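Local coordinates for substrate-binding protein (Synechococcus sp., PDB 6WPN) that probably binds an oligosaccharide or other sugar in the periplasm as the solute receptor of a transport system, at residues 183-188 against 247-252; 251-256 against 280-285; 174-179 against 234-239; 142-147 against 196-201. All coordinates share one frame; numbering follows the deposited sequence.

Contact 1: residues 183-188 against 247-252; sequences GLFVTV and RRAIEL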
loop_
_atom_site.group_PDB
_atom_site.type_symbol
_atom_site.label_atom_id
_atom_site.label_comp_id
_atom_site.label_asym_id
_atom_site.label_seq_id
_atom_site.Cartn_x
_atom_site.Cartn_y
_atom_site.Cartn_z
ATOM N N GLY A 183 6.379 -19.779 6.274
ATOM C CA GLY A 183 7.078 -19.147 5.171
ATOM C C GLY A 183 6.600 -17.748 4.852
ATOM O O GLY A 183 7.394 -16.909 4.412
ATOM N N LEU A 184 5.310 -17.475 5.036
ATOM C CA LEU A 184 4.761 -16.160 4.726
ATOM C C LEU A 184 3.463 -15.964 5.501
ATOM O O LEU A 184 2.949 -16.883 6.142
ATOM C CB LEU A 184 4.534 -15.989 3.219
ATOM C CG LEU A 184 3.341 -16.722 2.609
ATOM C CD1 LEU A 184 3.030 -16.157 1.231
ATOM C CD2 LEU A 184 3.595 -18.233 2.533
ATOM N N PHE A 185 2.940 -14.740 5.429
ATOM C CA PHE A 185 1.746 -14.354 6.180
ATOM C C PHE A 185 0.993 -13.338 5.335
ATOM O O PHE A 185 1.426 -12.189 5.228
ATOM C CB PHE A 185 2.126 -13.756 7.538
ATOM C CG PHE A 185 0.957 -13.495 8.453
ATOM C CD1 PHE A 185 0.036 -12.494 8.179
ATOM C CD2 PHE A 185 0.808 -14.229 9.617
ATOM C CE1 PHE A 185 -1.026 -12.255 9.024
ATOM C CE2 PHE A 185 -0.251 -13.991 10.472
ATOM C CZ PHE A 185 -1.172 -13.004 10.177
ATOM N N VAL A 186 -0.123 -13.742 4.738
ATOM C CA VAL A 186 -0.978 -12.820 3.999
ATOM C C VAL A 186 -2.356 -12.853 4.645
ATOM O O VAL A 186 -3.001 -13.907 4.695
ATOM C CB VAL A 186 -1.048 -13.169 2.506
ATOM C CG1 VAL A 186 -1.967 -12.203 1.781
ATOM C CG2 VAL A 186 0.347 -13.147 1.895
ATOM N N THR A 187 -2.799 -11.705 5.147
ATOM C CA THR A 187 -4.043 -11.644 5.893
ATOM C C THR A 187 -5.246 -11.731 4.958
ATOM O O THR A 187 -5.211 -11.273 3.811
ATOM C CB THR A 187 -4.119 -10.361 6.723
ATOM O OG1 THR A 187 -5.289 -10.399 7.549
ATOM C CG2 THR A 187 -4.182 -9.126 5.821
ATOM N N VAL A 188 -6.314 -12.342 5.462
ATOM C CA VAL A 188 -7.588 -12.414 4.762
ATOM C C VAL A 188 -8.697 -11.761 5.594
ATOM O O VAL A 188 -9.880 -12.026 5.399
ATOM C CB VAL A 188 -7.905 -13.874 4.363
ATOM C CG1 VAL A 188 -8.184 -14.732 5.573
ATOM C CG2 VAL A 188 -9.036 -13.968 3.343
ATOM N N ARG A 247 -0.090 -6.574 11.391
ATOM C CA ARG A 247 0.577 -6.336 12.666
ATOM C C ARG A 247 1.003 -7.646 13.315
ATOM O O ARG A 247 2.035 -7.699 13.992
ATOM C CB ARG A 247 -0.347 -5.557 13.600
ATOM C CG ARG A 247 -0.649 -4.144 13.129
ATOM C CD ARG A 247 -1.549 -3.416 14.113
ATOM N NE ARG A 247 -1.902 -2.072 13.653
ATOM C CZ ARG A 247 -2.726 -1.255 14.303
ATOM N NH1 ARG A 247 -3.288 -1.645 15.442
ATOM N NH2 ARG A 247 -2.997 -0.050 13.814
ATOM N N ARG A 248 0.221 -8.710 13.120
ATOM C CA ARG A 248 0.624 -10.028 13.597
ATOM C C ARG A 248 1.800 -10.569 12.790
ATOM O O ARG A 248 2.701 -11.207 13.349
ATOM C CB ARG A 248 -0.566 -10.985 13.545
ATOM C CG ARG A 248 -0.233 -12.433 13.854
ATOM C CD ARG A 248 0.337 -12.589 15.244
ATOM N NE ARG A 248 0.569 -13.992 15.563
ATOM C CZ ARG A 248 1.096 -14.423 16.704
ATOM N NH1 ARG A 248 1.453 -13.558 17.643
ATOM N NH2 ARG A 248 1.259 -15.720 16.907
ATOM N N ALA A 249 1.807 -10.330 11.473
ATOM C CA ALA A 249 2.956 -10.729 10.665
ATOM C C ALA A 249 4.216 -10.033 11.147
ATOM O O ALA A 249 5.272 -10.662 11.290
ATOM C CB ALA A 249 2.709 -10.407 9.194
ATOM N N ILE A 250 4.109 -8.732 11.418
ATOM C CA ILE A 250 5.211 -7.971 12.000
ATOM C C ILE A 250 5.700 -8.643 13.274
ATOM O O ILE A 250 6.903 -8.858 13.464
ATOM C CB ILE A 250 4.757 -6.523 12.265
ATOM C CG1 ILE A 250 4.794 -5.696 10.976
ATOM C CG2 ILE A 250 5.501 -5.898 13.439
ATOM C CD1 ILE A 250 4.029 -4.389 11.070
ATOM N N GLU A 251 4.763 -9.011 14.149
ATOM C CA GLU A 251 5.118 -9.641 15.416
ATOM C C GLU A 251 5.791 -10.992 15.205
ATOM O O GLU A 251 6.723 -11.351 15.934
ATOM C CB GLU A 251 3.866 -9.800 16.272
ATOM C CG GLU A 251 4.115 -10.390 17.645
ATOM C CD GLU A 251 2.842 -10.473 18.476
ATOM O OE1 GLU A 251 1.836 -11.009 17.962
ATOM O OE2 GLU A 251 2.847 -10.009 19.640
ATOM N N LEU A 252 5.339 -11.754 14.209
ATOM C CA LEU A 252 5.909 -13.079 13.993
ATOM C C LEU A 252 7.320 -12.983 13.430
ATOM O O LEU A 252 8.194 -13.782 13.791
ATOM C CB LEU A 252 5.014 -13.903 13.061
ATOM C CG LEU A 252 3.684 -14.434 13.611
ATOM C CD1 LEU A 252 2.917 -15.150 12.517
ATOM C CD2 LEU A 252 3.894 -15.364 14.803
#
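Phe185 projects from an irregular, extended loop onto helix 246-254, and every touch between the two segments passes through its side chain. Its CB already lies 3.8 Å from Ala249 CB. With CG anti to the backbone N (chi1 -172°), the ring is carried on over the helix surface. CD1 comes down on the Ala249 methyl, 3.5 Å from Ala249 CB, and the backbone of Ala249 lies beneath one ring face. On the other flank of the ring, Phe185 CD2 meets Leu252 CD1 at 3.7 Å, one turn further along the helix. CE2 and CZ reach the aliphatic root of Arg248, with Phe185 CE2 3.7 Å from Arg248 CG. The guanidinium itself turns elsewhere: Arg248 NH1 pairs with Glu251 OE1 at 2.6 Å, and NE forms a salt bridge with Glu240. Pro238, Val241 and Leu258 also pack on the phenyl group, making it part of a small apolar core between loop and helix. Replacement by an alanine is likely to open a gap above the Ala249 methyl and deprive Leu252 CD1 of its aromatic neighbour. The contact is therefore purely apolar, and the arginine contributes only methylenes to it while acidic side chains hold its charged end.

Contact 2: residues 251-256 against 280-285; sequences ELYQSG and AVTTPQ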
loop_
_atom_site.group_PDB
_atom_site.type_symbol
_atom_site.label_atom_id
_atom_site.label_comp_id
_atom_site.label_asym_id
_atom_site.label_seq_id
_atom_site.Cartn_x
_atom_site.Cartn_y
_atom_site.Cartn_z
ATOM N N GLU A 251 4.763 -9.011 14.149
ATOM C CA GLU A 251 5.118 -9.641 15.416
ATOM C C GLU A 251 5.791 -10.992 15.205
ATOM O O GLU A 251 6.723 -11.351 15.934
ATOM C CB GLU A 251 3.866 -9.800 16.272
ATOM C CG GLU A 251 4.115 -10.390 17.645
ATOM C CD GLU A 251 2.842 -10.473 18.476
ATOM O OE1 GLU A 251 1.836 -11.009 17.962
ATOM O OE2 GLU A 251 2.847 -10.009 19.640
ATOM N N LEU A 252 5.339 -11.754 14.209
ATOM C CA LEU A 252 5.909 -13.079 13.993
ATOM C C LEU A 252 7.320 -12.983 13.430
ATOM O O LEU A 252 8.194 -13.782 13.791
ATOM C CB LEU A 252 5.014 -13.903 13.061
ATOM C CG LEU A 252 3.684 -14.434 13.611
ATOM C CD1 LEU A 252 2.917 -15.150 12.517
ATOM C CD2 LEU A 252 3.894 -15.364 14.803
ATOM N N TYR A 253 7.564 -12.012 12.547
ATOM C CA TYR A 253 8.901 -11.861 11.989
ATOM C C TYR A 253 9.898 -11.424 13.059
ATOM O O TYR A 253 11.014 -11.958 13.129
ATOM C CB TYR A 253 8.885 -10.871 10.824
ATOM C CG TYR A 253 10.175 -10.878 10.043
ATOM C CD1 TYR A 253 10.381 -11.801 9.025
ATOM C CD2 TYR A 253 11.193 -9.973 10.323
ATOM C CE1 TYR A 253 11.558 -11.823 8.304
ATOM C CE2 TYR A 253 12.373 -9.985 9.607
ATOM C CZ TYR A 253 12.551 -10.915 8.602
ATOM O OH TYR A 253 13.720 -10.940 7.886
ATOM N N GLN A 254 9.513 -10.468 13.908
ATOM C CA GLN A 254 10.415 -10.012 14.960
ATOM C C GLN A 254 10.683 -11.092 15.995
ATOM O O GLN A 254 11.665 -10.996 16.738
ATOM C CB GLN A 254 9.846 -8.770 15.650
ATOM C CG GLN A 254 9.707 -7.558 14.741
ATOM C CD GLN A 254 9.252 -6.318 15.487
ATOM O OE1 GLN A 254 8.855 -6.390 16.651
ATOM N NE2 GLN A 254 9.301 -5.173 14.819
ATOM N N SER A 255 9.845 -12.118 16.059
ATOM C CA SER A 255 10.070 -13.240 16.953
ATOM C C SER A 255 10.882 -14.349 16.305
ATOM O O SER A 255 11.199 -15.340 16.974
ATOM C CB SER A 255 8.732 -13.810 17.437
ATOM O OG SER A 255 7.943 -12.807 18.045
ATOM N N GLY A 256 11.222 -14.213 15.027
ATOM C CA GLY A 256 11.900 -15.288 14.336
ATOM C C GLY A 256 11.000 -16.429 13.933
ATOM O O GLY A 256 11.492 -17.536 13.699
ATOM N N ALA A 280 19.924 -8.820 12.027
ATOM C CA ALA A 280 21.280 -9.194 11.631
ATOM C C ALA A 280 21.279 -10.309 10.589
ATOM O O ALA A 280 22.231 -10.420 9.808
ATOM C CB ALA A 280 22.097 -9.613 12.854
ATOM N N VAL A 281 20.231 -11.136 10.560
ATOM C CA VAL A 281 20.090 -12.217 9.590
ATOM C C VAL A 281 19.020 -11.902 8.551
ATOM O O VAL A 281 18.581 -12.800 7.827
ATOM C CB VAL A 281 19.801 -13.562 10.280
ATOM C CG1 VAL A 281 20.890 -13.877 11.298
ATOM C CG2 VAL A 281 18.428 -13.547 10.940
ATOM N N THR A 282 18.572 -10.651 8.480
ATOM C CA THR A 282 17.569 -10.216 7.518
ATOM C C THR A 282 18.238 -9.630 6.280
ATOM O O THR A 282 19.174 -8.831 6.397
ATOM C CB THR A 282 16.651 -9.168 8.152
ATOM O OG1 THR A 282 15.932 -9.752 9.245
ATOM C CG2 THR A 282 15.670 -8.612 7.128
ATOM N N THR A 283 17.762 -10.024 5.097
ATOM C CA THR A 283 18.224 -9.424 3.851
ATOM C C THR A 283 17.017 -8.966 3.040
ATOM O O THR A 283 16.044 -9.725 2.893
ATOM C CB THR A 283 19.070 -10.395 3.022
ATOM O OG1 THR A 283 18.310 -11.577 2.758
ATOM C CG2 THR A 283 20.351 -10.760 3.761
ATOM N N PRO A 284 17.033 -7.751 2.500
ATOM C CA PRO A 284 15.928 -7.322 1.635
ATOM C C PRO A 284 16.004 -8.020 0.285
ATOM O O PRO A 284 17.088 -8.239 -0.260
ATOM C CB PRO A 284 16.146 -5.809 1.499
ATOM C CG PRO A 284 17.152 -5.451 2.573
ATOM C CD PRO A 284 17.989 -6.663 2.758
ATOM N N GLN A 285 14.840 -8.373 -0.247
ATOM C CA GLN A 285 14.718 -9.113 -1.493
ATOM C C GLN A 285 13.558 -8.547 -2.298
ATOM O O GLN A 285 12.702 -7.844 -1.752
ATOM C CB GLN A 285 14.502 -10.613 -1.236
ATOM C CG GLN A 285 15.679 -11.313 -0.569
ATOM C CD GLN A 285 16.906 -11.393 -1.459
ATOM O OE1 GLN A 285 16.800 -11.526 -2.676
ATOM N NE2 GLN A 285 18.085 -11.307 -0.851
#
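Tyr253 holds CG trans to its own amide nitrogen (chi1 -169°), which sends the ring out from helix 246-254, while Thr282, with chi1 at -63°, sets OG1 beside its backbone N and CG2 opposite that nitrogen. The two side chains thus approach from opposite directions and meet at the phenol oxygen. This joins the last turn of a helix that ends in a Schellman motif to the start of strand 282-285, which pairs antiparallel with strand 137-149 in the mixed sheet. Tyr253 OH donates to Thr282 OG1 at 2.9 Å, and the acceptor lies at the ring edge, near its plane. Thr282 OG1 is also hydrogen-bonded to Val278 O, so the threonine hydroxyl links the tyrosine to helix 276-280, just before the strand. Ile271 of helix 265-274 and Leu147 and Asn149 of strand 137-149 pack around the ring, and both partners are buried. A phenylalanine in place of Tyr253 would probably keep much of this packing but leave Thr282 OG1 without its phenolic donor. At the helix end, Gly256 takes a positive phi, and its N bonds to Tyr253 O at 3.0 Å. Ser255 adds a side-chain bond to the same turn, its OG donating to Glu251 O at 2.8 Å, with the hydroxyl oxygen tilted 24° from the carbonyl plane.

Contact 3: residues 174-179 against 234-239; sequences SIRERT and EGLLPR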
loop_
_atom_site.group_PDB
_atom_site.type_symbol
_atom_site.label_atom_id
_atom_site.label_comp_id
_atom_site.label_asym_id
_atom_site.label_seq_id
_atom_site.Cartn_x
_atom_site.Cartn_y
_atom_site.Cartn_z
ATOM N N SER A 174 8.774 -26.380 2.592
ATOM C CA SER A 174 10.118 -26.621 3.113
ATOM C C SER A 174 10.333 -25.906 4.440
ATOM O O SER A 174 10.975 -26.449 5.348
ATOM C CB SER A 174 11.172 -26.175 2.095
ATOM O OG SER A 174 11.259 -27.086 1.013
ATOM N N ILE A 175 9.783 -24.700 4.583
ATOM C CA ILE A 175 9.907 -23.988 5.850
ATOM C C ILE A 175 9.069 -24.665 6.929
ATOM O O ILE A 175 9.520 -24.831 8.069
ATOM C CB ILE A 175 9.507 -22.511 5.675
ATOM C CG1 ILE A 175 10.363 -21.827 4.601
ATOM C CG2 ILE A 175 9.611 -21.773 7.003
ATOM C CD1 ILE A 175 11.768 -21.499 5.039
ATOM N N ARG A 176 7.857 -25.106 6.577
ATOM C CA ARG A 176 6.944 -25.654 7.575
ATOM C C ARG A 176 7.468 -26.950 8.167
ATOM O O ARG A 176 7.433 -27.139 9.386
ATOM C CB ARG A 176 5.563 -25.899 6.962
ATOM C CG ARG A 176 4.600 -24.750 7.111
ATOM C CD ARG A 176 4.564 -24.276 8.545
ATOM N NE ARG A 176 3.578 -24.985 9.347
ATOM C CZ ARG A 176 3.540 -24.958 10.675
ATOM N NH1 ARG A 176 4.447 -24.265 11.353
ATOM N NH2 ARG A 176 2.595 -25.623 11.326
ATOM N N GLU A 177 7.996 -27.833 7.330
ATOM C CA GLU A 177 8.324 -29.170 7.797
ATOM C C GLU A 177 9.720 -29.267 8.386
ATOM O O GLU A 177 9.934 -30.053 9.314
ATOM C CB GLU A 177 8.171 -30.171 6.648
ATOM C CG GLU A 177 6.753 -30.237 6.095
ATOM C CD GLU A 177 6.617 -31.178 4.908
ATOM O OE1 GLU A 177 7.634 -31.776 4.492
ATOM O OE2 GLU A 177 5.487 -31.319 4.391
ATOM N N ARG A 178 10.671 -28.472 7.897
ATOM C CA ARG A 178 12.035 -28.583 8.393
ATOM C C ARG A 178 12.337 -27.632 9.544
ATOM O O ARG A 178 13.239 -27.919 10.338
ATOM C CB ARG A 178 13.038 -28.368 7.253
ATOM C CG ARG A 178 12.874 -29.374 6.116
ATOM C CD ARG A 178 13.999 -29.302 5.088
ATOM N NE ARG A 178 15.246 -29.889 5.586
ATOM C CZ ARG A 178 16.333 -30.096 4.844
ATOM N NH1 ARG A 178 16.339 -29.769 3.557
ATOM N NH2 ARG A 178 17.417 -30.636 5.384
ATOM N N THR A 179 11.588 -26.534 9.685
ATOM C CA THR A 179 11.804 -25.597 10.779
ATOM C C THR A 179 10.605 -25.430 11.690
ATOM O O THR A 179 10.768 -24.897 12.795
ATOM C CB THR A 179 12.160 -24.200 10.253
ATOM O OG1 THR A 179 10.978 -23.591 9.728
ATOM C CG2 THR A 179 13.187 -24.285 9.148
ATOM N N GLU A 234 -3.462 -27.041 4.189
ATOM C CA GLU A 234 -2.307 -27.911 4.354
ATOM C C GLU A 234 -1.407 -27.503 5.514
ATOM O O GLU A 234 -0.306 -28.042 5.637
ATOM C CB GLU A 234 -1.491 -27.944 3.061
ATOM C CG GLU A 234 -2.212 -28.585 1.896
ATOM C CD GLU A 234 -1.362 -28.640 0.638
ATOM O OE1 GLU A 234 -0.166 -28.271 0.702
ATOM O OE2 GLU A 234 -1.894 -29.059 -0.414
ATOM N N GLY A 235 -1.845 -26.580 6.365
ATOM C CA GLY A 235 -1.043 -26.174 7.503
ATOM C C GLY A 235 0.157 -25.326 7.159
ATOM O O GLY A 235 1.053 -25.166 7.993
ATOM N N LEU A 236 0.185 -24.751 5.958
ATOM C CA LEU A 236 1.327 -23.979 5.492
ATOM C C LEU A 236 1.251 -22.513 5.873
ATOM O O LEU A 236 2.291 -21.847 5.928
ATOM C CB LEU A 236 1.449 -24.099 3.971
ATOM C CG LEU A 236 1.608 -25.540 3.481
ATOM C CD1 LEU A 236 1.805 -25.574 1.974
ATOM C CD2 LEU A 236 2.750 -26.238 4.199
ATOM N N LEU A 237 0.062 -22.001 6.117
ATOM C CA LEU A 237 -0.092 -20.630 6.566
ATOM C C LEU A 237 -0.419 -20.594 8.050
ATOM O O LEU A 237 -1.035 -21.526 8.574
ATOM C CB LEU A 237 -1.199 -19.924 5.789
ATOM C CG LEU A 237 -0.878 -19.690 4.318
ATOM C CD1 LEU A 237 -2.025 -18.953 3.647
ATOM C CD2 LEU A 237 0.424 -18.910 4.200
ATOM N N PRO A 238 -0.011 -19.539 8.752
ATOM C CA PRO A 238 -0.415 -19.395 10.156
ATOM C C PRO A 238 -1.932 -19.391 10.266
ATOM O O PRO A 238 -2.631 -18.833 9.417
ATOM C CB PRO A 238 0.186 -18.046 10.566
ATOM C CG PRO A 238 1.291 -17.795 9.578
ATOM C CD PRO A 238 0.822 -18.415 8.290
ATOM N N ARG A 239 -2.446 -20.041 11.309
ATOM C CA ARG A 239 -3.893 -20.162 11.424
ATOM C C ARG A 239 -4.565 -18.808 11.603
ATOM O O ARG A 239 -5.727 -18.640 11.219
ATOM C CB ARG A 239 -4.265 -21.079 12.587
ATOM C CG ARG A 239 -4.042 -22.548 12.333
ATOM C CD ARG A 239 -4.432 -23.322 13.573
ATOM N NE ARG A 239 -4.266 -24.763 13.429
ATOM C CZ ARG A 239 -4.355 -25.622 14.439
ATOM N NH1 ARG A 239 -4.195 -26.922 14.225
ATOM N NH2 ARG A 239 -4.599 -25.178 15.666
#
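Arg176 leans from helix 168-179 over the turn that follows helix 219-233, where Gly235 and Leu236 receive it. Its chain is folded rather than extended: bends at chi2 (-50°) and chi3 (-89°) bring NE round to the Gly235 carbonyl while the methylenes settle against Leu236. Arg176 NE donates to Gly235 O at 2.9 Å, approaching almost in line with the carbonyl bond. The hydrogen bond is nevertheless bent, with an N-H...O angle of 136°, and the oxygen is tilted from the guanidinium plane. Beneath this polar end, Arg176 CG lies 3.7 Å from Leu236 CA and 3.8 Å from Leu236 CD2. Although the CB of Leu236 points away from the arginine, its CD2 branch comes back to lie alongside the methylenes. Gly235, at positive phi, is the C-prime residue of the Schellman motif that closes helix 219-233, and the group accepting from Arg176 is thus a carbonyl of the helix-ending turn. The guanidinium also makes a cation-pi contact with Tyr182. One arginine therefore combines an aliphatic stem packed on leucine with a charged head shared between a backbone carbonyl and an aromatic ring, tying helix 168-179 to the turn after helix 219-233.

Contact 4: residues 142-147 against 196-201; sequences TVRLSL and LLESFV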
loop_
_atom_site.group_PDB
_atom_site.type_symbol
_atom_site.label_atom_id
_atom_site.label_comp_id
_atom_site.label_asym_id
_atom_site.label_seq_id
_atom_site.Cartn_x
_atom_site.Cartn_y
_atom_site.Cartn_z
ATOM N N THR A 142 5.298 3.897 -1.760
ATOM C CA THR A 142 6.071 2.828 -1.150
ATOM C C THR A 142 6.058 1.609 -2.053
ATOM O O THR A 142 5.001 1.221 -2.561
ATOM C CB THR A 142 5.507 2.415 0.221
ATOM O OG1 THR A 142 4.227 1.802 0.036
ATOM C CG2 THR A 142 5.311 3.610 1.117
ATOM N N VAL A 143 7.235 1.046 -2.290
ATOM C CA VAL A 143 7.377 -0.263 -2.915
ATOM C C VAL A 143 7.806 -1.221 -1.813
ATOM O O VAL A 143 8.926 -1.119 -1.295
ATOM C CB VAL A 143 8.389 -0.242 -4.066
ATOM C CG1 VAL A 143 8.519 -1.624 -4.674
ATOM C CG2 VAL A 143 7.968 0.780 -5.115
ATOM N N ARG A 144 6.932 -2.151 -1.446
ATOM C CA ARG A 144 7.249 -3.105 -0.390
ATOM C C ARG A 144 8.140 -4.225 -0.914
ATOM O O ARG A 144 7.953 -4.725 -2.027
ATOM C CB ARG A 144 5.978 -3.678 0.233
ATOM C CG ARG A 144 5.162 -4.560 -0.670
ATOM C CD ARG A 144 3.982 -5.142 0.082
ATOM N NE ARG A 144 3.122 -5.893 -0.819
ATOM C CZ ARG A 144 2.057 -5.384 -1.430
ATOM N NH1 ARG A 144 1.709 -4.120 -1.219
ATOM N NH2 ARG A 144 1.331 -6.142 -2.244
ATOM N N LEU A 145 9.138 -4.588 -0.119
ATOM C CA LEU A 145 10.076 -5.639 -0.469
ATOM C C LEU A 145 9.746 -6.923 0.290
ATOM O O LEU A 145 8.788 -7.000 1.061
ATOM C CB LEU A 145 11.504 -5.185 -0.173
ATOM C CG LEU A 145 11.899 -3.809 -0.712
ATOM C CD1 LEU A 145 13.223 -3.381 -0.113
ATOM C CD2 LEU A 145 11.961 -3.813 -2.230
ATOM N N SER A 146 10.550 -7.955 0.048
ATOM C CA SER A 146 10.503 -9.196 0.815
ATOM C C SER A 146 11.642 -9.170 1.827
ATOM O O SER A 146 12.812 -9.260 1.449
ATOM C CB SER A 146 10.612 -10.420 -0.093
ATOM O OG SER A 146 9.463 -10.566 -0.905
ATOM N N LEU A 147 11.308 -8.991 3.102
ATOM C CA LEU A 147 12.297 -9.123 4.168
ATOM C C LEU A 147 12.443 -10.598 4.525
ATOM O O LEU A 147 11.509 -11.211 5.052
ATOM C CB LEU A 147 11.893 -8.288 5.377
ATOM C CG LEU A 147 11.690 -6.800 5.081
ATOM C CD1 LEU A 147 11.371 -6.028 6.356
ATOM C CD2 LEU A 147 12.909 -6.212 4.388
ATOM N N LEU A 196 -3.539 -9.570 -0.342
ATOM C CA LEU A 196 -4.188 -10.749 -0.898
ATOM C C LEU A 196 -4.893 -10.414 -2.204
ATOM O O LEU A 196 -4.699 -11.091 -3.218
ATOM C CB LEU A 196 -5.180 -11.315 0.115
ATOM C CG LEU A 196 -5.816 -12.661 -0.209
ATOM C CD1 LEU A 196 -4.794 -13.761 -0.245
ATOM C CD2 LEU A 196 -6.868 -12.946 0.825
ATOM N N LEU A 197 -5.683 -9.341 -2.207
ATOM C CA LEU A 197 -6.327 -8.902 -3.439
ATOM C C LEU A 197 -5.294 -8.549 -4.498
ATOM O O LEU A 197 -5.510 -8.788 -5.690
ATOM C CB LEU A 197 -7.237 -7.708 -3.162
ATOM C CG LEU A 197 -8.206 -7.353 -4.287
ATOM C CD1 LEU A 197 -9.194 -8.492 -4.499
ATOM C CD2 LEU A 197 -8.933 -6.062 -3.979
ATOM N N GLU A 198 -4.175 -7.954 -4.085
ATOM C CA GLU A 198 -3.111 -7.657 -5.037
ATOM C C GLU A 198 -2.490 -8.932 -5.597
ATOM O O GLU A 198 -2.107 -8.972 -6.774
ATOM C CB GLU A 198 -2.049 -6.776 -4.381
ATOM C CG GLU A 198 -2.528 -5.362 -4.063
ATOM C CD GLU A 198 -1.664 -4.665 -3.025
ATOM O OE1 GLU A 198 -0.771 -5.325 -2.457
ATOM O OE2 GLU A 198 -1.868 -3.454 -2.791
ATOM N N SER A 199 -2.388 -9.988 -4.780
ATOM C CA SER A 199 -1.864 -11.251 -5.292
ATOM C C SER A 199 -2.775 -11.824 -6.366
ATOM O O SER A 199 -2.300 -12.420 -7.342
ATOM C CB SER A 199 -1.687 -12.266 -4.165
ATOM O OG SER A 199 -2.932 -12.835 -3.805
ATOM N N PHE A 200 -4.092 -11.656 -6.200
ATOM C CA PHE A 200 -5.030 -12.052 -7.244
ATOM C C PHE A 200 -4.679 -11.374 -8.558
ATOM O O PHE A 200 -4.597 -12.024 -9.607
ATOM C CB PHE A 200 -6.467 -11.715 -6.826
ATOM C CG PHE A 200 -7.091 -12.724 -5.892
ATOM C CD1 PHE A 200 -6.741 -12.770 -4.556
ATOM C CD2 PHE A 200 -8.039 -13.618 -6.352
ATOM C CE1 PHE A 200 -7.309 -13.694 -3.698
ATOM C CE2 PHE A 200 -8.612 -14.547 -5.495
ATOM C CZ PHE A 200 -8.244 -14.580 -4.166
ATOM N N VAL A 201 -4.450 -10.060 -8.517
ATOM C CA VAL A 201 -4.100 -9.337 -9.735
ATOM C C VAL A 201 -2.766 -9.833 -10.285
ATOM O O VAL A 201 -2.597 -9.969 -11.502
ATOM C CB VAL A 201 -4.080 -7.821 -9.472
ATOM C CG1 VAL A 201 -3.748 -7.066 -10.750
ATOM C CG2 VAL A 201 -5.412 -7.365 -8.900
#
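Glu198 OE1 comes to the edge of the Arg144 guanidinium, near its plane, and the two flat groups are nearly coplanar, 6° apart; Glu198 CD lies in the guanidinium plane as well. The carboxylate therefore comes up beside the cation and covers neither of its faces. The two chains approach from opposite directions, Arg144 from the broken strand 137-149 and Glu198 from helix 195-202. They bridge a wide separation, since even the closest pair of CA atoms, Arg144 CA and Glu198 CA, is 12.2 Å apart. Both side chains stretch to close it. Arg144 starts with CG between its backbone N and carbonyl carbon (chi1 67°) and then runs extended to NE, where a quarter turn about the CD-NE bond (chi4 -94°) sets the guanidinium plane, while Glu198 is extended beyond CG. Arg144 NH2 and Glu198 OE1 form a salt bridge, but the model sets them too close together, so the exact placing of both atoms is doubtful. Asn296 of strand 295-303 packs beside Arg144, and Val382 touches Glu198. Within the helix, Leu196 O accepts from Phe200 N and from the side chain of Ser199, whose OG lies 2.6 Å from Leu196 O, in the carbonyl plane on a lone pair. Leu196 and Leu197 turn to helix 388-403, leaving Glu198 as the residue of its segment that reaches the strand. Even with the exact spacing in doubt, a buried carboxylate facing an arginine is likely to stay ionised, consistent with a charged link between strand 137-149 and helix 195-202.

How the contacts relate
Contacts 1, 2 and 3 lie on one side of the chain's centre, whereas contact 4 is nearer the middle, about 8 Å from it between centres. Helix 246-254 serves both contact 1 and contact 2, whose centres are about 12 Å apart. Contact 3 adjoins contact 1 through Leu237, which packs on Leu184, and contact 4 adjoins it through Leu196, against Val186 and Val188. Contacts 2 and 4 reach neighbouring strands of the mixed sheet, 282-285 and 137-149, with a probable Gln285 O to Ser146 N hydrogen bond. Along the chain, the segments of contacts 1, 3 and 4 alternate, while contact 2 opens after contacts 3 and 4 have closed. The solute-binding fold thereby interlocks distant segments.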